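Local coordinates for phosphoribosyl-AMP cyclohydrolase (Medicago truncatula, PDB 7BGM), which probably catalyses two successive steps of histidine biosynthesis, phosphoribosyl-ATP pyrophosphohydrolysis and phosphoribosyl-AMP cyclohydrolysis, at residues A130-I135 and D205-E210; Q137-V142 and L200-D205; C163-E168 and L194-V199; A170-E175 and A187-D192. All coordinates share one frame; numbering follows the deposited sequence.

Interaction 1. Residues A130-I135 and D205-E210; sequences ALESTI and DVKVEE
Glu132 leaves its helix with CG anti to the backbone N (chi1 178°) and runs straight on through chi2 at 174°, and this full extension carries its carboxylate to the backbone at Val208, where helix 208-218 begins. There OE2 of Glu132 takes the amide N of Val208 at 2.8 Å in a nearly straight bond, N-H...O 172°, on the syn side and close to the carboxylate plane. The same oxygen lies 3.5 Å from CG2 of Val208 and 3.4 Å from CA of Lys207. Two waters widen the grip: one links OE1 of Glu132 to the amide N of Glu209, the other gives one hydrogen to OE2, at 2.6 Å, and one to the carbonyl O of Val206. NZ of Lys207 stays 4.3 Å from OE1 of Glu132, too far for a salt bridge. Cut back to an alanine, Glu132 would probably leave the Val208 amide without its direct acceptor and both waters without a carboxylate to donate to, with mainly apolar packing left to hold the two helices together. Lys207 is the N-cap residue, and its amide N is bonded at 2.9 Å to OE1 of Glu210, at N3, whose charge also meets Lys183 of the second subunit. This is one half of a capping box, and with Glu132 taking first-turn amides from another helix it closes the N terminus of helix 208-218 in the pyrophosphohydrolase domain.

Interaction 2. Residues Q137-V142 and L200-D205; sequences QRKAEV and LLALKD
Close CH...O approaches and looser apolar contact join Lys139 to the last turn of helix 183-204; no hydrogen bond or salt bridge links 137-142 to 200-205. The lysine stretches out from the end of helix 127-140 with CG anti to its backbone N (chi1 -175°) and the next two torsions extended as well, then bends at chi4. Its methylene groups therefore do the touching, and the ammonium is turned off at the tip. CE of Lys139 comes within 3.2 Å of the carbonyl O of Ala202, and CD lies 3.5 Å from that same oxygen. The apolar part is looser: CD of Lys139 is 4.2 Å from the methyl CB of Ala202, and CE is 4.5 Å from CD2 of Leu203, whose branch swings in beside the lysine chain.

This is a surface contact between two neighbouring helices of the pyrophosphohydrolase part, a family of the all-helical MazG clan. Leu156 of helix 151-156 touches both Lys139 and Leu203, so a third helix adjoins the pair. Arg138, the residue before Lys139, packs against Thr152, and both belong to an AMP site seen for this protein.

As for backbone polar groups, the carbonyl O of Ala202 that Lys139 lies against also accepts the amide N of Asp205, at 3.2 Å. Asp205, with positive phi (66°), closes the helix in a Schellman motif. Charge plays a distant part at most: NZ of Lys139 and OD1 of Asp205 are 6.6 Å apart, where attraction would be long-range and weak.

Interaction 3. Residues C163-E168 and L194-V199; sequences CSKIRE and LYHAMV
Lys165 and Ile166 both pack on His196 of the facing helix. Walking along 194-199, Tyr195 comes first and braces that histidine from within its own helix: its edge atom CD2 stands 3.6 Å above the centre of the His196 ring. At His196 itself, Lys165 approaches obliquely, CB of Lys165 lying 3.5 Å from CD2 of His196. Bends at chi2 (-64°) and chi3 fold the lysine chain back along the imidazole, bringing CE of Lys165 to 3.6 Å from NE2 of His196. That buried nitrogen has no polar partner in the model, whereas ND1 is bonded to the carbonyl O of Asp192. Ile166 slides past in the opposite direction, its CG1 3.7 Å from CB of His196 and its CD1 3.7 Å from the His196 carbonyl O. A leucine in place of His196 would probably leave the Asp192 carbonyl without its side-chain donor and take away the ring that Lys165 and Tyr195 pack on. At Ala197, CG1 of Ile166 approaches the backbone N to 4.1 Å. The ammonium of Lys165 makes a salt bridge to Glu169, a zinc ligand. The two segments, whose directions differ by 146°, belong to the roughly antiparallel pair of helices 159-178 and 183-204 that carries the pyrophosphohydrolase zinc.

Interaction 4. Residues A170-E175 and A187-D192; sequences ANELCE and ASEMAD. With ZN (zinc ion), chain E.
The zinc site of the pyrophosphohydrolase half, in a family of the MazG clan, sits over this near-antiparallel helix pair, whose axes pass 8.6 Å apart at an angle of 163°. Glu172 and Leu173 of one helix meet Glu189 and Met190 of the other. Glu189 starts with CG beside its backbone N (chi1 -69°) and bends again at chi2, which lifts its carboxylate to the metal. OE1 of Glu189 and OD2 of Asp192, one turn on, each bind zinc at 2.0 Å; Glu169 and a water complete the four ligands. The other oxygen, OE2 of Glu189, is held by a salt bridge from Arg185, which fixes the carboxylate's rotation.

Glu172 is not a ligand of the zinc here, although it takes part in metal and AMP sites seen for this protein. Its CB packs 3.2 Å from OE1 of Glu189, and the two side chains pass at a slant with their carboxylate planes 71° apart. OE1 of Glu172 and OE2 of Glu189 are 4.6 Å apart, a pairing of like charges that the zinc and Arg185 would be expected to ease.

Beneath the metal the contact turns apolar. CA of Leu173 faces CB of Glu189 at 3.9 Å, and one leucine methyl, CD1, rests against the backbone N of Met190. The other methyl, CD2 of Leu173, touches the sulfur SD of Met190 at 3.9 Å.

How the interactions relate
From the N terminus, helix 127-140 supplies the first halves of interactions 1 and 2, and helix 159-178 those of interactions 3 and 4. The chain then turns back along helix 183-204, which answers in reverse order: 187-192 closes interaction 4, 194-199 interaction 3, 200-205 interaction 2, and 205-210, sharing Asp205 with it, closes interaction 1. The four loops thus sit one within another and none cross. Met198 packs on Glu132, Ile135 and Val208 of interaction 1, while Leu200 of interaction 2 meets Ile166 of interaction 3. Helix 183-204 thereby ties the zinc-bearing helix pair to helix 127-140 and the start of helix 208-218, and all four contacts adjoin the second subunit.

Interaction 1. Residues A130-I135 and D205-E210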
# COMPACT_ATOMS: atom_id res chain seq x y z
N ALA A 130 -7.76 3.27 -5.78
CA ALA A 130 -9.12 3.79 -5.78
C ALA A 130 -9.39 4.54 -7.08
O ALA A 130 -10.45 4.36 -7.71
CB ALA A 130 -9.35 4.70 -4.56
N LEU A 131 -8.44 5.35 -7.52
CA LEU A 131 -8.60 6.01 -8.80
C LEU A 131 -8.65 4.99 -9.94
O LEU A 131 -9.46 5.13 -10.86
CB LEU A 131 -7.46 7.01 -9.01
CG LEU A 131 -7.47 7.69 -10.39
CD1 LEU A 131 -8.78 8.45 -10.59
CD2 LEU A 131 -6.30 8.65 -10.47
N GLU A 132 -7.78 3.98 -9.90
CA GLU A 132 -7.83 2.94 -10.91
C GLU A 132 -9.21 2.29 -10.95
O GLU A 132 -9.78 2.06 -12.02
CB GLU A 132 -6.75 1.89 -10.63
CG GLU A 132 -6.74 0.72 -11.58
CD GLU A 132 -5.56 -0.20 -11.34
OE1 GLU A 132 -5.46 -0.71 -10.21
OE2 GLU A 132 -4.72 -0.37 -12.26
N SER A 133 -9.78 2.01 -9.77
CA SER A 133 -11.09 1.38 -9.73
C SER A 133 -12.18 2.28 -10.31
O SER A 133 -13.05 1.82 -11.07
CB SER A 133 -11.40 0.98 -8.29
OG SER A 133 -12.66 0.38 -8.16
N THR A 134 -12.15 3.57 -9.98
CA THR A 134 -13.12 4.51 -10.51
C THR A 134 -13.08 4.55 -12.03
O THR A 134 -14.12 4.51 -12.69
CB THR A 134 -12.86 5.90 -9.93
OG1 THR A 134 -13.18 5.88 -8.53
CG2 THR A 134 -13.70 6.96 -10.62
N ILE A 135 -11.88 4.60 -12.61
CA ILE A 135 -11.76 4.64 -14.07
C ILE A 135 -12.33 3.37 -14.69
O ILE A 135 -13.04 3.42 -15.71
CB ILE A 135 -10.29 4.85 -14.45
CG1 ILE A 135 -9.83 6.24 -14.03
CG2 ILE A 135 -10.09 4.60 -15.94
CD1 ILE A 135 -8.31 6.41 -14.08
N ASP A 205 -5.97 -2.25 -20.87
CA ASP A 205 -6.15 -3.38 -19.97
C ASP A 205 -4.88 -3.64 -19.16
O ASP A 205 -4.52 -4.79 -18.90
CB ASP A 205 -6.59 -4.64 -20.75
CG ASP A 205 -7.21 -5.70 -19.85
OD1 ASP A 205 -7.60 -5.37 -18.71
OD2 ASP A 205 -7.31 -6.87 -20.29
N VAL A 206 -4.19 -2.57 -18.79
CA VAL A 206 -2.97 -2.64 -17.97
C VAL A 206 -3.29 -2.16 -16.56
O VAL A 206 -3.88 -1.10 -16.38
CB VAL A 206 -1.82 -1.81 -18.58
CG1 VAL A 206 -0.62 -1.85 -17.65
CG2 VAL A 206 -1.45 -2.41 -19.93
N LYS A 207 -2.89 -2.96 -15.57
CA LYS A 207 -3.01 -2.60 -14.17
C LYS A 207 -1.77 -1.87 -13.66
O LYS A 207 -0.64 -2.18 -14.04
CB LYS A 207 -3.23 -3.86 -13.33
CG LYS A 207 -4.45 -4.65 -13.75
CD LYS A 207 -5.66 -4.21 -13.01
CE LYS A 207 -5.46 -4.56 -11.52
NZ LYS A 207 -6.67 -4.84 -10.74
N VAL A 208 -1.99 -0.90 -12.77
CA VAL A 208 -0.88 -0.20 -12.10
C VAL A 208 0.10 -1.21 -11.49
O VAL A 208 1.32 -1.04 -11.56
CB VAL A 208 -1.43 0.76 -11.03
CG1 VAL A 208 -0.31 1.23 -10.07
CG2 VAL A 208 -2.13 1.96 -11.69
N GLU A 209 -0.43 -2.25 -10.83
CA GLU A 209 0.42 -3.29 -10.24
C GLU A 209 1.38 -3.90 -11.26
O GLU A 209 2.54 -4.20 -10.93
CB GLU A 209 -0.45 -4.38 -9.59
CG GLU A 209 0.37 -5.54 -9.04
CD GLU A 209 -0.45 -6.55 -8.23
OE1 GLU A 209 -1.71 -6.47 -8.28
OE2 GLU A 209 0.18 -7.46 -7.62
N GLU A 210 0.93 -4.09 -12.51
CA GLU A 210 1.81 -4.64 -13.55
C GLU A 210 2.92 -3.67 -13.89
O GLU A 210 4.06 -4.09 -14.16
CB GLU A 210 0.99 -4.99 -14.80
CG GLU A 210 0.03 -6.13 -14.52
CD GLU A 210 -1.05 -6.37 -15.58
OE1 GLU A 210 -1.47 -5.44 -16.27
OE2 GLU A 210 -1.49 -7.54 -15.68
O HOH W 1 -3.14 -2.30 -9.93
O HOH W 2 -4.59 1.03 -14.50

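Interaction 2. Residues Q137-V142 and L200-D205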
# COMPACT_ATOMS: atom_id res chain seq x y z
N GLN A 137 -14.65 1.42 -13.48
CA GLN A 137 -16.10 1.50 -13.42
C GLN A 137 -16.66 2.40 -14.51
O GLN A 137 -17.70 2.08 -15.10
CB GLN A 137 -16.53 2.01 -12.05
CG GLN A 137 -16.11 1.11 -10.93
CD GLN A 137 -16.47 1.71 -9.58
OE1 GLN A 137 -17.59 2.16 -9.38
NE2 GLN A 137 -15.51 1.72 -8.66
N ARG A 138 -16.01 3.53 -14.79
CA ARG A 138 -16.46 4.39 -15.89
C ARG A 138 -16.37 3.67 -17.23
O ARG A 138 -17.25 3.81 -18.09
CB ARG A 138 -15.65 5.69 -15.94
CG ARG A 138 -15.64 6.47 -14.64
CD ARG A 138 -16.82 7.41 -14.52
NE ARG A 138 -16.93 7.95 -13.16
CZ ARG A 138 -16.12 8.86 -12.62
NH1 ARG A 138 -15.11 9.37 -13.33
NH2 ARG A 138 -16.31 9.27 -11.37
N LYS A 139 -15.29 2.90 -17.43
CA LYS A 139 -15.11 2.18 -18.68
C LYS A 139 -16.22 1.15 -18.88
O LYS A 139 -16.69 0.92 -20.00
CB LYS A 139 -13.73 1.51 -18.69
CG LYS A 139 -13.34 0.81 -20.00
CD LYS A 139 -11.91 0.28 -19.94
CE LYS A 139 -11.53 -0.49 -21.19
NZ LYS A 139 -12.41 -1.68 -21.36
N ALA A 140 -16.67 0.54 -17.79
CA ALA A 140 -17.64 -0.54 -17.89
C ALA A 140 -19.04 -0.03 -18.16
O ALA A 140 -19.87 -0.76 -18.73
CB ALA A 140 -17.62 -1.38 -16.61
N GLU A 141 -19.35 1.21 -17.78
CA GLU A 141 -20.73 1.65 -17.90
C GLU A 141 -21.01 2.16 -19.32
O GLU A 141 -20.15 2.17 -20.20
CB GLU A 141 -21.05 2.70 -16.84
CG GLU A 141 -20.08 3.86 -16.74
CD GLU A 141 -20.19 4.59 -15.41
OE1 GLU A 141 -20.59 3.96 -14.41
OE2 GLU A 141 -19.88 5.80 -15.36
N VAL A 142 -22.26 2.57 -19.55
CA VAL A 142 -22.76 2.90 -20.88
C VAL A 142 -23.60 4.17 -20.81
O VAL A 142 -24.40 4.33 -19.88
CB VAL A 142 -23.57 1.72 -21.46
CG1 VAL A 142 -22.64 0.61 -21.92
CG2 VAL A 142 -24.53 1.19 -20.42
N LEU A 200 -5.42 5.90 -20.18
CA LEU A 200 -4.83 5.09 -21.24
C LEU A 200 -4.57 3.66 -20.77
O LEU A 200 -4.83 2.70 -21.50
CB LEU A 200 -3.55 5.74 -21.78
CG LEU A 200 -2.78 5.02 -22.90
CD1 LEU A 200 -2.04 6.04 -23.80
CD2 LEU A 200 -1.78 4.01 -22.37
N LEU A 201 -4.04 3.49 -19.54
CA LEU A 201 -3.85 2.13 -19.04
C LEU A 201 -5.16 1.35 -19.04
O LEU A 201 -5.19 0.16 -19.39
CB LEU A 201 -3.27 2.15 -17.62
CG LEU A 201 -1.88 2.75 -17.43
CD1 LEU A 201 -1.44 2.56 -15.98
CD2 LEU A 201 -0.87 2.10 -18.38
N ALA A 202 -6.26 2.00 -18.65
CA ALA A 202 -7.55 1.32 -18.65
C ALA A 202 -7.95 0.86 -20.05
O ALA A 202 -8.45 -0.26 -20.24
CB ALA A 202 -8.63 2.23 -18.08
N LEU A 203 -7.73 1.72 -21.06
CA LEU A 203 -8.05 1.34 -22.43
C LEU A 203 -7.19 0.16 -22.92
O LEU A 203 -7.67 -0.66 -23.72
CB LEU A 203 -7.88 2.55 -23.36
CG LEU A 203 -8.87 3.70 -23.14
CD1 LEU A 203 -8.54 4.91 -24.00
CD2 LEU A 203 -10.31 3.21 -23.40
N LYS A 204 -5.96 0.03 -22.41
CA LYS A 204 -5.05 -1.04 -22.81
C LYS A 204 -5.12 -2.27 -21.90
O LYS A 204 -4.39 -3.24 -22.14
CB LYS A 204 -3.60 -0.53 -22.83
CG LYS A 204 -3.35 0.59 -23.84
CD LYS A 204 -3.63 0.16 -25.31
CE LYS A 204 -2.69 -0.96 -25.77
NZ LYS A 204 -2.97 -1.41 -27.21
N ASP A 205 -5.97 -2.25 -20.87
CA ASP A 205 -6.15 -3.38 -19.97
C ASP A 205 -4.88 -3.64 -19.16
O ASP A 205 -4.52 -4.79 -18.90
CB ASP A 205 -6.59 -4.64 -20.75
CG ASP A 205 -7.21 -5.70 -19.85
OD1 ASP A 205 -7.60 -5.37 -18.71
OD2 ASP A 205 -7.31 -6.87 -20.29

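Interaction 3. Residues C163-E168 and L194-V199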
# COMPACT_ATOMS: atom_id res chain seq x y z
N CYS A 163 -4.67 11.19 -25.93
CA CYS A 163 -3.23 11.24 -26.19
C CYS A 163 -2.76 12.68 -26.28
O CYS A 163 -1.66 13.00 -25.82
CB CYS A 163 -2.89 10.49 -27.48
SG CYS A 163 -3.12 8.70 -27.33
N SER A 164 -3.58 13.55 -26.86
CA SER A 164 -3.31 14.98 -26.83
C SER A 164 -3.06 15.48 -25.41
O SER A 164 -2.09 16.20 -25.15
CB SER A 164 -4.48 15.73 -27.46
OG SER A 164 -4.16 17.10 -27.57
N LYS A 165 -3.94 15.09 -24.48
CA LYS A 165 -3.81 15.54 -23.09
C LYS A 165 -2.56 14.96 -22.43
O LYS A 165 -1.89 15.66 -21.66
CB LYS A 165 -5.05 15.14 -22.28
CG LYS A 165 -6.31 15.96 -22.62
CD LYS A 165 -6.16 17.43 -22.27
CE LYS A 165 -5.73 17.64 -20.81
NZ LYS A 165 -5.17 19.01 -20.58
N ILE A 166 -2.23 13.69 -22.69
CA ILE A 166 -1.06 13.08 -22.05
C ILE A 166 0.20 13.82 -22.48
O ILE A 166 1.04 14.17 -21.65
CB ILE A 166 -0.98 11.58 -22.38
CG1 ILE A 166 -2.05 10.80 -21.61
CG2 ILE A 166 0.41 11.03 -22.06
CD1 ILE A 166 -2.21 9.37 -22.11
N ARG A 167 0.34 14.06 -23.79
CA ARG A 167 1.48 14.82 -24.27
C ARG A 167 1.50 16.23 -23.68
O ARG A 167 2.55 16.72 -23.24
CB ARG A 167 1.45 14.87 -25.81
CG ARG A 167 1.80 13.53 -26.45
CD ARG A 167 1.81 13.57 -27.97
NE ARG A 167 2.28 12.31 -28.54
CZ ARG A 167 1.48 11.40 -29.09
NH1 ARG A 167 0.17 11.60 -29.15
NH2 ARG A 167 1.99 10.27 -29.56
N GLU A 168 0.34 16.90 -23.65
CA GLU A 168 0.23 18.24 -23.09
C GLU A 168 0.63 18.27 -21.63
O GLU A 168 1.36 19.18 -21.19
CB GLU A 168 -1.19 18.75 -23.26
CG GLU A 168 -1.59 19.85 -22.27
CD GLU A 168 -2.98 20.43 -22.55
OE1 GLU A 168 -3.28 20.74 -23.73
OE2 GLU A 168 -3.76 20.59 -21.60
N LEU A 194 -0.57 11.58 -14.11
CA LEU A 194 -1.00 10.27 -13.63
C LEU A 194 -2.42 9.96 -14.06
O LEU A 194 -2.71 8.87 -14.56
CB LEU A 194 -0.88 10.19 -12.11
CG LEU A 194 0.43 9.68 -11.56
CD1 LEU A 194 0.27 9.61 -10.07
CD2 LEU A 194 0.72 8.30 -12.15
N TYR A 195 -3.34 10.91 -13.84
CA TYR A 195 -4.74 10.65 -14.15
C TYR A 195 -4.91 10.30 -15.63
O TYR A 195 -5.51 9.27 -15.97
CB TYR A 195 -5.58 11.86 -13.77
CG TYR A 195 -6.96 11.87 -14.38
CD1 TYR A 195 -7.96 11.05 -13.87
CD2 TYR A 195 -7.26 12.70 -15.46
CE1 TYR A 195 -9.23 11.05 -14.43
CE2 TYR A 195 -8.53 12.70 -16.01
CZ TYR A 195 -9.51 11.88 -15.49
OH TYR A 195 -10.77 11.88 -16.04
N HIS A 196 -4.37 11.12 -16.53
CA HIS A 196 -4.57 10.86 -17.95
C HIS A 196 -3.85 9.59 -18.39
O HIS A 196 -4.39 8.80 -19.18
CB HIS A 196 -4.12 12.08 -18.77
CG HIS A 196 -5.02 13.26 -18.61
ND1 HIS A 196 -4.82 14.23 -17.66
CD2 HIS A 196 -6.15 13.61 -19.28
CE1 HIS A 196 -5.79 15.13 -17.75
NE2 HIS A 196 -6.60 14.78 -18.73
N ALA A 197 -2.65 9.34 -17.86
CA ALA A 197 -1.98 8.09 -18.19
C ALA A 197 -2.82 6.91 -17.73
O ALA A 197 -2.93 5.91 -18.45
CB ALA A 197 -0.59 8.05 -17.57
N MET A 198 -3.41 6.99 -16.53
CA MET A 198 -4.19 5.86 -16.05
C MET A 198 -5.44 5.61 -16.90
O MET A 198 -5.92 4.47 -16.96
CB MET A 198 -4.53 6.06 -14.58
CG MET A 198 -3.31 5.73 -13.76
SD MET A 198 -3.51 6.21 -12.07
CE MET A 198 -4.70 4.99 -11.56
N VAL A 199 -6.00 6.65 -17.53
CA VAL A 199 -7.10 6.41 -18.47
C VAL A 199 -6.61 5.58 -19.66
O VAL A 199 -7.30 4.65 -20.11
CB VAL A 199 -7.75 7.73 -18.91
CG1 VAL A 199 -8.89 7.47 -19.91
CG2 VAL A 199 -8.25 8.49 -17.68

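Interaction 4. Residues A170-E175 and A187-D192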
# COMPACT_ATOMS: atom_id res chain seq x y z
N ALA A 170 2.47 16.07 -19.89
CA ALA A 170 3.88 15.75 -19.68
C ALA A 170 4.74 16.99 -19.88
O ALA A 170 5.70 17.23 -19.14
CB ALA A 170 4.32 14.64 -20.64
N ASN A 171 4.39 17.80 -20.89
CA ASN A 171 5.10 19.06 -21.10
C ASN A 171 4.87 20.03 -19.94
O ASN A 171 5.80 20.75 -19.55
CB ASN A 171 4.66 19.68 -22.41
CG ASN A 171 5.41 20.95 -22.72
OD1 ASN A 171 6.62 20.93 -22.94
ND2 ASN A 171 4.69 22.07 -22.75
N GLU A 172 3.64 20.10 -19.42
CA GLU A 172 3.36 20.94 -18.24
C GLU A 172 4.23 20.54 -17.06
O GLU A 172 4.75 21.40 -16.34
CB GLU A 172 1.88 20.84 -17.84
CG GLU A 172 0.90 21.51 -18.78
CD GLU A 172 1.21 22.99 -18.98
OE1 GLU A 172 1.40 23.71 -17.98
OE2 GLU A 172 1.26 23.41 -20.14
N LEU A 173 4.36 19.23 -16.82
CA LEU A 173 5.20 18.77 -15.73
C LEU A 173 6.65 19.20 -15.93
O LEU A 173 7.31 19.67 -14.98
CB LEU A 173 5.11 17.25 -15.62
CG LEU A 173 5.93 16.62 -14.49
CD1 LEU A 173 5.39 17.00 -13.09
CD2 LEU A 173 5.95 15.11 -14.69
N CYS A 174 7.15 19.06 -17.16
CA CYS A 174 8.52 19.51 -17.44
C CYS A 174 8.67 21.01 -17.21
O CYS A 174 9.71 21.45 -16.69
CB CYS A 174 8.89 19.15 -18.88
SG CYS A 174 9.08 17.37 -19.23
N GLU A 175 7.65 21.80 -17.59
CA GLU A 175 7.72 23.25 -17.41
C GLU A 175 7.91 23.62 -15.95
O GLU A 175 8.55 24.64 -15.66
CB GLU A 175 6.45 23.95 -17.94
CG GLU A 175 6.20 23.95 -19.45
CD GLU A 175 4.94 24.77 -19.84
OE1 GLU A 175 4.37 25.48 -18.98
OE2 GLU A 175 4.52 24.70 -21.01
N ALA A 187 3.50 19.02 -8.03
CA ALA A 187 2.60 17.96 -7.56
C ALA A 187 1.29 17.97 -8.34
O ALA A 187 0.76 16.91 -8.70
CB ALA A 187 2.32 18.14 -6.06
N SER A 188 0.76 19.15 -8.59
CA SER A 188 -0.50 19.25 -9.31
C SER A 188 -0.35 18.75 -10.74
O SER A 188 -1.24 18.05 -11.25
CB SER A 188 -0.98 20.69 -9.28
OG SER A 188 -2.21 20.79 -9.95
N GLU A 189 0.76 19.08 -11.40
CA GLU A 189 0.95 18.60 -12.77
C GLU A 189 1.23 17.10 -12.81
O GLU A 189 0.79 16.42 -13.75
CB GLU A 189 2.08 19.38 -13.44
CG GLU A 189 1.67 20.84 -13.70
CD GLU A 189 0.33 20.95 -14.43
OE1 GLU A 189 0.05 20.11 -15.31
OE2 GLU A 189 -0.45 21.88 -14.14
N MET A 190 1.96 16.57 -11.83
CA MET A 190 2.14 15.12 -11.77
C MET A 190 0.81 14.41 -11.60
O MET A 190 0.60 13.32 -12.16
CB MET A 190 3.08 14.74 -10.63
CG MET A 190 3.41 13.25 -10.57
SD MET A 190 4.44 12.73 -11.97
CE MET A 190 4.50 10.97 -11.62
N ALA A 191 -0.10 14.99 -10.82
CA ALA A 191 -1.41 14.37 -10.68
C ALA A 191 -2.16 14.38 -12.01
O ALA A 191 -2.86 13.40 -12.33
CB ALA A 191 -2.22 15.06 -9.58
N ASP A 192 -2.00 15.44 -12.81
CA ASP A 192 -2.60 15.49 -14.14
C ASP A 192 -2.03 14.41 -15.05
O ASP A 192 -2.76 13.75 -15.79
CB ASP A 192 -2.36 16.85 -14.80
CG ASP A 192 -3.12 18.00 -14.15
OD1 ASP A 192 -3.92 17.77 -13.22
OD2 ASP A 192 -2.90 19.17 -14.60
ZN ZN E . -1.78 19.96 -16.05
O HOH W 3 -2.45 21.75 -16.90